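Bradyzoite surface antigen BSR4 (Toxoplasma gondii, PDB 2JKS) is a zinc-binding surface antigen of the bradyzoite stage, built of two SRS domains, whose precise role is not established. Local coordinates at residues T75-G80 against G86-L91; S55-N60 against N64-K69. All coordinates share one frame; numbering follows the deposited sequence.

Interaction 1: residues T75-G80 against G86-L91; sequences TVCQFG and GTEVTL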
loop_
_atom_site.group_PDB
_atom_site.type_symbol
_atom_site.label_atom_id
_atom_site.label_comp_id
_atom_site.label_asym_id
_atom_site.label_seq_id
_atom_site.Cartn_x
_atom_site.Cartn_y
_atom_site.Cartn_z
ATOM N N THR A 75 -22.675 -5.245 -1.102
ATOM C CA THR A 75 -23.284 -6.024 -0.010
ATOM C C THR A 75 -22.655 -5.877 1.406
ATOM O O THR A 75 -21.458 -6.114 1.626
ATOM C CB THR A 75 -23.617 -7.497 -0.445
ATOM O OG1 THR A 75 -23.201 -8.424 0.559
ATOM C CG2 THR A 75 -22.954 -7.861 -1.756
ATOM N N VAL A 76 -23.501 -5.462 2.350
ATOM C CA VAL A 76 -23.096 -5.078 3.715
ATOM C C VAL A 76 -22.587 -6.241 4.581
ATOM O O VAL A 76 -23.158 -7.349 4.576
ATOM C CB VAL A 76 -24.260 -4.308 4.429
ATOM C CG1 VAL A 76 -24.187 -4.420 5.951
ATOM C CG2 VAL A 76 -24.273 -2.827 4.004
ATOM N N CYS A 77 -21.525 -5.965 5.338
ATOM C CA CYS A 77 -20.961 -6.919 6.281
ATOM C C CYS A 77 -21.642 -6.853 7.637
ATOM O O CYS A 77 -21.408 -5.925 8.419
ATOM C CB CYS A 77 -19.451 -6.675 6.426
ATOM S SG CYS A 77 -18.475 -7.288 5.010
ATOM N N GLN A 78 -22.475 -7.854 7.914
ATOM C CA GLN A 78 -23.356 -7.866 9.094
ATOM C C GLN A 78 -22.758 -8.626 10.295
ATOM O O GLN A 78 -22.278 -9.745 10.148
ATOM C CB GLN A 78 -24.742 -8.453 8.718
ATOM C CG GLN A 78 -25.281 -8.021 7.340
ATOM C CD GLN A 78 -26.755 -8.432 7.086
ATOM O OE1 GLN A 78 -27.638 -7.578 7.008
ATOM N NE2 GLN A 78 -27.006 -9.734 6.946
ATOM N N PHE A 79 -22.736 -7.988 11.460
ATOM C CA PHE A 79 -22.362 -8.618 12.728
ATOM C C PHE A 79 -23.566 -8.563 13.691
ATOM O O PHE A 79 -24.008 -7.486 14.093
ATOM C CB PHE A 79 -21.194 -7.884 13.387
ATOM C CG PHE A 79 -19.843 -8.182 12.782
ATOM C CD1 PHE A 79 -19.044 -9.196 13.309
ATOM C CD2 PHE A 79 -19.351 -7.420 11.725
ATOM C CE1 PHE A 79 -17.787 -9.483 12.778
ATOM C CE2 PHE A 79 -18.080 -7.705 11.178
ATOM C CZ PHE A 79 -17.310 -8.742 11.708
ATOM N N GLY A 80 -24.080 -9.725 14.078
ATOM C CA GLY A 80 -25.290 -9.756 14.893
ATOM C C GLY A 80 -26.485 -9.267 14.093
ATOM O O GLY A 80 -26.460 -9.267 12.857
ATOM N N GLY A 86 -18.919 -2.072 7.246
ATOM C CA GLY A 86 -18.803 -1.666 5.876
ATOM C C GLY A 86 -19.316 -2.689 4.884
ATOM O O GLY A 86 -20.358 -3.318 5.088
ATOM N N THR A 87 -18.564 -2.857 3.804
ATOM C CA THR A 87 -19.053 -3.618 2.663
ATOM C C THR A 87 -18.026 -4.605 2.135
ATOM O O THR A 87 -16.818 -4.433 2.344
ATOM C CB THR A 87 -19.520 -2.651 1.571
ATOM O OG1 THR A 87 -20.671 -1.933 2.069
ATOM C CG2 THR A 87 -19.932 -3.398 0.293
ATOM N N GLU A 88 -18.534 -5.640 1.460
ATOM C CA GLU A 88 -17.717 -6.630 0.745
ATOM C C GLU A 88 -16.910 -6.066 -0.421
ATOM O O GLU A 88 -17.469 -5.477 -1.340
ATOM C CB GLU A 88 -18.596 -7.740 0.215
ATOM C CG GLU A 88 -19.100 -8.663 1.289
ATOM C CD GLU A 88 -19.949 -9.790 0.728
ATOM O OE1 GLU A 88 -20.217 -9.809 -0.487
ATOM O OE2 GLU A 88 -20.361 -10.656 1.517
ATOM N N VAL A 89 -15.596 -6.276 -0.379
ATOM C CA VAL A 89 -14.688 -5.932 -1.481
ATOM C C VAL A 89 -13.772 -7.137 -1.715
ATOM O O VAL A 89 -13.649 -7.975 -0.838
ATOM C CB VAL A 89 -13.852 -4.653 -1.139
ATOM C CG1 VAL A 89 -14.789 -3.449 -0.949
ATOM C CG2 VAL A 89 -12.990 -4.851 0.153
ATOM N N THR A 90 -13.101 -7.225 -2.866
ATOM C CA THR A 90 -12.077 -8.250 -3.001
ATOM C C THR A 90 -10.767 -7.654 -2.437
ATOM O O THR A 90 -10.669 -6.410 -2.275
ATOM C CB THR A 90 -11.938 -8.749 -4.446
ATOM O OG1 THR A 90 -11.400 -7.703 -5.262
ATOM C CG2 THR A 90 -13.329 -9.184 -4.977
ATOM N N LEU A 91 -9.806 -8.505 -2.072
ATOM C CA LEU A 91 -8.537 -7.975 -1.531
ATOM C C LEU A 91 -7.771 -7.226 -2.603
ATOM O O LEU A 91 -7.229 -6.157 -2.351
ATOM C CB LEU A 91 -7.632 -9.080 -0.985
ATOM C CG LEU A 91 -7.676 -9.327 0.512
ATOM C CD1 LEU A 91 -6.682 -10.430 0.792
ATOM C CD2 LEU A 91 -7.375 -8.054 1.331
#
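Two nearly straight backbone bonds tie C77 and T75 to G86 and E88. The C77 N to G86 O bond is 2.9 Å long, and E88 N reaches T75 O at 3.0 Å, with an N-H...O angle of 172°. They flank V76 and T87, an antiparallel non-hydrogen-bonded pair. Because G86 has a positive phi, glycine suits this point. These bonds join the strands of a beta hairpin, 76-79 and 83-89, of which 76-79 is an edge strand of its mixed sheet in the first SRS domain. The strand axes cross at 121°, well short of antiparallel, and the side chains of V76 and T87 diverge. T87 keeps OG1 for K70 O, while its CG2, anti to the backbone N (chi1 -66° for OG1), lies 3.4 Å from T75 O. The extended aliphatic chain of E88 passes the same carbonyl, with CG 3.5 Å from T75 O, and its carboxylate slants across the T75 side chain, where E88 OE1 lies 3.6 Å from T75 CG2. From the other strand, the sulfur of C77, a buried cysteine held in a disulfide with C66, reaches within 4.0 Å of E88 CG.

Interaction 2: residues S55-N60 against N64-K69; sequences STIPTN and NVCDPK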
loop_
_atom_site.group_PDB
_atom_site.type_symbol
_atom_site.label_atom_id
_atom_site.label_comp_id
_atom_site.label_asym_id
_atom_site.label_seq_id
_atom_site.Cartn_x
_atom_site.Cartn_y
_atom_site.Cartn_z
ATOM N N SER A 55 -20.460 -19.289 10.764
ATOM C CA SER A 55 -20.324 -18.720 9.430
ATOM C C SER A 55 -19.223 -17.656 9.492
ATOM O O SER A 55 -18.789 -17.286 10.569
ATOM C CB SER A 55 -21.642 -18.094 8.975
ATOM O OG SER A 55 -22.024 -17.020 9.828
ATOM N N THR A 56 -18.757 -17.196 8.335
ATOM C CA THR A 56 -17.827 -16.093 8.302
ATOM C C THR A 56 -18.497 -14.791 7.883
ATOM O O THR A 56 -19.615 -14.789 7.380
ATOM C CB THR A 56 -16.647 -16.354 7.314
ATOM O OG1 THR A 56 -17.175 -16.661 6.015
ATOM C CG2 THR A 56 -15.715 -17.497 7.825
ATOM N N ILE A 57 -17.759 -13.694 8.082
ATOM C CA ILE A 57 -18.111 -12.361 7.586
ATOM C C ILE A 57 -16.859 -11.835 6.848
ATOM O O ILE A 57 -15.785 -11.744 7.434
ATOM C CB ILE A 57 -18.510 -11.362 8.725
ATOM C CG1 ILE A 57 -19.826 -11.789 9.390
ATOM C CG2 ILE A 57 -18.705 -9.966 8.155
ATOM C CD1 ILE A 57 -19.679 -12.663 10.674
ATOM N N PRO A 58 -16.967 -11.592 5.545
ATOM C CA PRO A 58 -18.131 -11.858 4.701
ATOM C C PRO A 58 -18.409 -13.363 4.613
ATOM O O PRO A 58 -17.612 -14.162 5.075
ATOM C CB PRO A 58 -17.701 -11.342 3.316
ATOM C CG PRO A 58 -16.491 -10.503 3.573
ATOM C CD PRO A 58 -15.830 -11.082 4.764
ATOM N N THR A 59 -19.542 -13.724 4.003
ATOM C CA THR A 59 -20.020 -15.099 3.972
ATOM C C THR A 59 -19.022 -15.994 3.254
ATOM O O THR A 59 -18.827 -17.144 3.623
ATOM C CB THR A 59 -21.471 -15.151 3.348
ATOM O OG1 THR A 59 -21.426 -14.733 1.986
ATOM C CG2 THR A 59 -22.335 -14.132 4.017
ATOM N N ASN A 60 -18.350 -15.459 2.235
ATOM C CA ASN A 60 -17.265 -16.198 1.611
ATOM C C ASN A 60 -15.917 -15.488 1.750
ATOM O O ASN A 60 -15.553 -14.666 0.903
ATOM C CB ASN A 60 -17.580 -16.457 0.141
ATOM C CG ASN A 60 -16.605 -17.427 -0.495
ATOM O OD1 ASN A 60 -15.592 -17.788 0.094
ATOM N ND2 ASN A 60 -16.897 -17.840 -1.712
ATOM N N ASN A 64 -14.012 -12.637 -0.562
ATOM C CA ASN A 64 -14.208 -11.259 -0.155
ATOM C C ASN A 64 -13.664 -10.971 1.256
ATOM O O ASN A 64 -13.476 -11.885 2.053
ATOM C CB ASN A 64 -15.710 -10.899 -0.202
ATOM C CG ASN A 64 -16.290 -10.953 -1.608
ATOM O OD1 ASN A 64 -15.954 -10.136 -2.471
ATOM N ND2 ASN A 64 -17.160 -11.919 -1.843
ATOM N N VAL A 65 -13.377 -9.697 1.513
ATOM C CA VAL A 65 -13.173 -9.166 2.877
ATOM C C VAL A 65 -14.116 -7.962 3.060
ATOM O O VAL A 65 -14.790 -7.572 2.112
ATOM C CB VAL A 65 -11.665 -8.780 3.157
ATOM C CG1 VAL A 65 -10.737 -9.993 3.001
ATOM C CG2 VAL A 65 -11.214 -7.652 2.239
ATOM N N CYS A 66 -14.215 -7.416 4.266
ATOM C CA CYS A 66 -14.999 -6.220 4.504
ATOM C C CYS A 66 -14.134 -4.974 4.501
ATOM O O CYS A 66 -13.071 -4.952 5.114
ATOM C CB CYS A 66 -15.767 -6.315 5.831
ATOM S SG CYS A 66 -16.724 -7.818 5.914
ATOM N N ASP A 67 -14.600 -3.942 3.810
ATOM C CA ASP A 67 -13.983 -2.611 3.878
ATOM C C ASP A 67 -14.825 -1.730 4.810
ATOM O O ASP A 67 -15.903 -1.271 4.417
ATOM C CB ASP A 67 -13.954 -1.959 2.488
ATOM C CG ASP A 67 -13.161 -0.646 2.463
ATOM O OD1 ASP A 67 -12.827 -0.081 3.531
ATOM O OD2 ASP A 67 -12.852 -0.195 1.353
ATOM N N PRO A 68 -14.342 -1.456 6.035
ATOM C CA PRO A 68 -15.239 -0.634 6.854
ATOM C C PRO A 68 -15.473 0.795 6.337
ATOM O O PRO A 68 -16.336 1.502 6.869
ATOM C CB PRO A 68 -14.554 -0.622 8.235
ATOM C CG PRO A 68 -13.590 -1.742 8.196
ATOM C CD PRO A 68 -13.118 -1.816 6.769
ATOM N N LYS A 69 -14.734 1.209 5.310
ATOM C CA LYS A 69 -14.827 2.578 4.783
ATOM C C LYS A 69 -15.891 2.668 3.706
ATOM O O LYS A 69 -16.439 3.736 3.476
ATOM C CB LYS A 69 -13.489 3.046 4.195
ATOM C CG LYS A 69 -12.352 3.092 5.182
ATOM C CD LYS A 69 -11.306 4.109 4.744
ATOM C CE LYS A 69 -10.055 3.995 5.599
ATOM N NZ LYS A 69 -9.641 5.285 6.210
HETATM O O HOH W 1 -19.054 -12.822 0.562
#
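A cis peptide bond joins I57 to P58, and the proline ring after it points toward 64-69 and packs against residues only six to eight places further along the chain. P58 CG lies 3.5 Å from the carbonyl carbon of V65 and also 3.6 Å from the sulfur of C66. The neighbouring CD comes as close to that sulfur, at 3.6 Å, so one edge of the ring meets the apolar sulfur of C66, which is bonded to C77. Proline suits this place because it can adopt the cis bond and offers a compact apolar ring. On the other side of the cis bond, I57 sends its CG2 branch to C66 SG at 3.7 Å; with CG1 beside the backbone N (chi1 -67°), that methyl is anti to the N, while the CG1 arm leads away. The sulfur thus touches both residues of the cis unit. A beta-branched isoleucine suits the spot, since one branch can meet the sulfur while the other packs on F79.

T56 steadies the turn from within its own segment: its OG1 donates to P58 O at 2.7 Å, in the carbonyl plane. Further on, N64 N donates to N60 O at 2.9 Å, and the CB of N64 rests on the proline ring. A water accepts from both N60 N and N64 ND2, adding an indirect link, through the side-chain amide, to the direct backbone bond between N64 and N60.

V65 turns its side chain the other way, onto F134 and V136 of strand 132-141 and L91 of helix 91-95. The whole is a strand, 53-67, interrupted by a short loop whose two ends are pinned together, lying within the six-stranded mixed sheet of the first SRS domain.

Interactions 1 and 2 follow one another along the chain, and their centres lie only 4 Å apart. A disulfide joins them covalently: C77 SG of interaction 1 is 2.0 Å from C66 SG of interaction 2, linking the interrupted strand 53-67 to the edge strand 76-79, with strand 83-89 between them in the sheet. That middle strand is shared ground, since D67 N approaches T87 O at 2.7 Å, a probable hydrogen bond. Packing adds to this, E88 OE2 lying 3.3 Å from P58 CB. E96, a zinc ligand, has its side chain about 12 Å from that of V65, so neither contact forms part of that site.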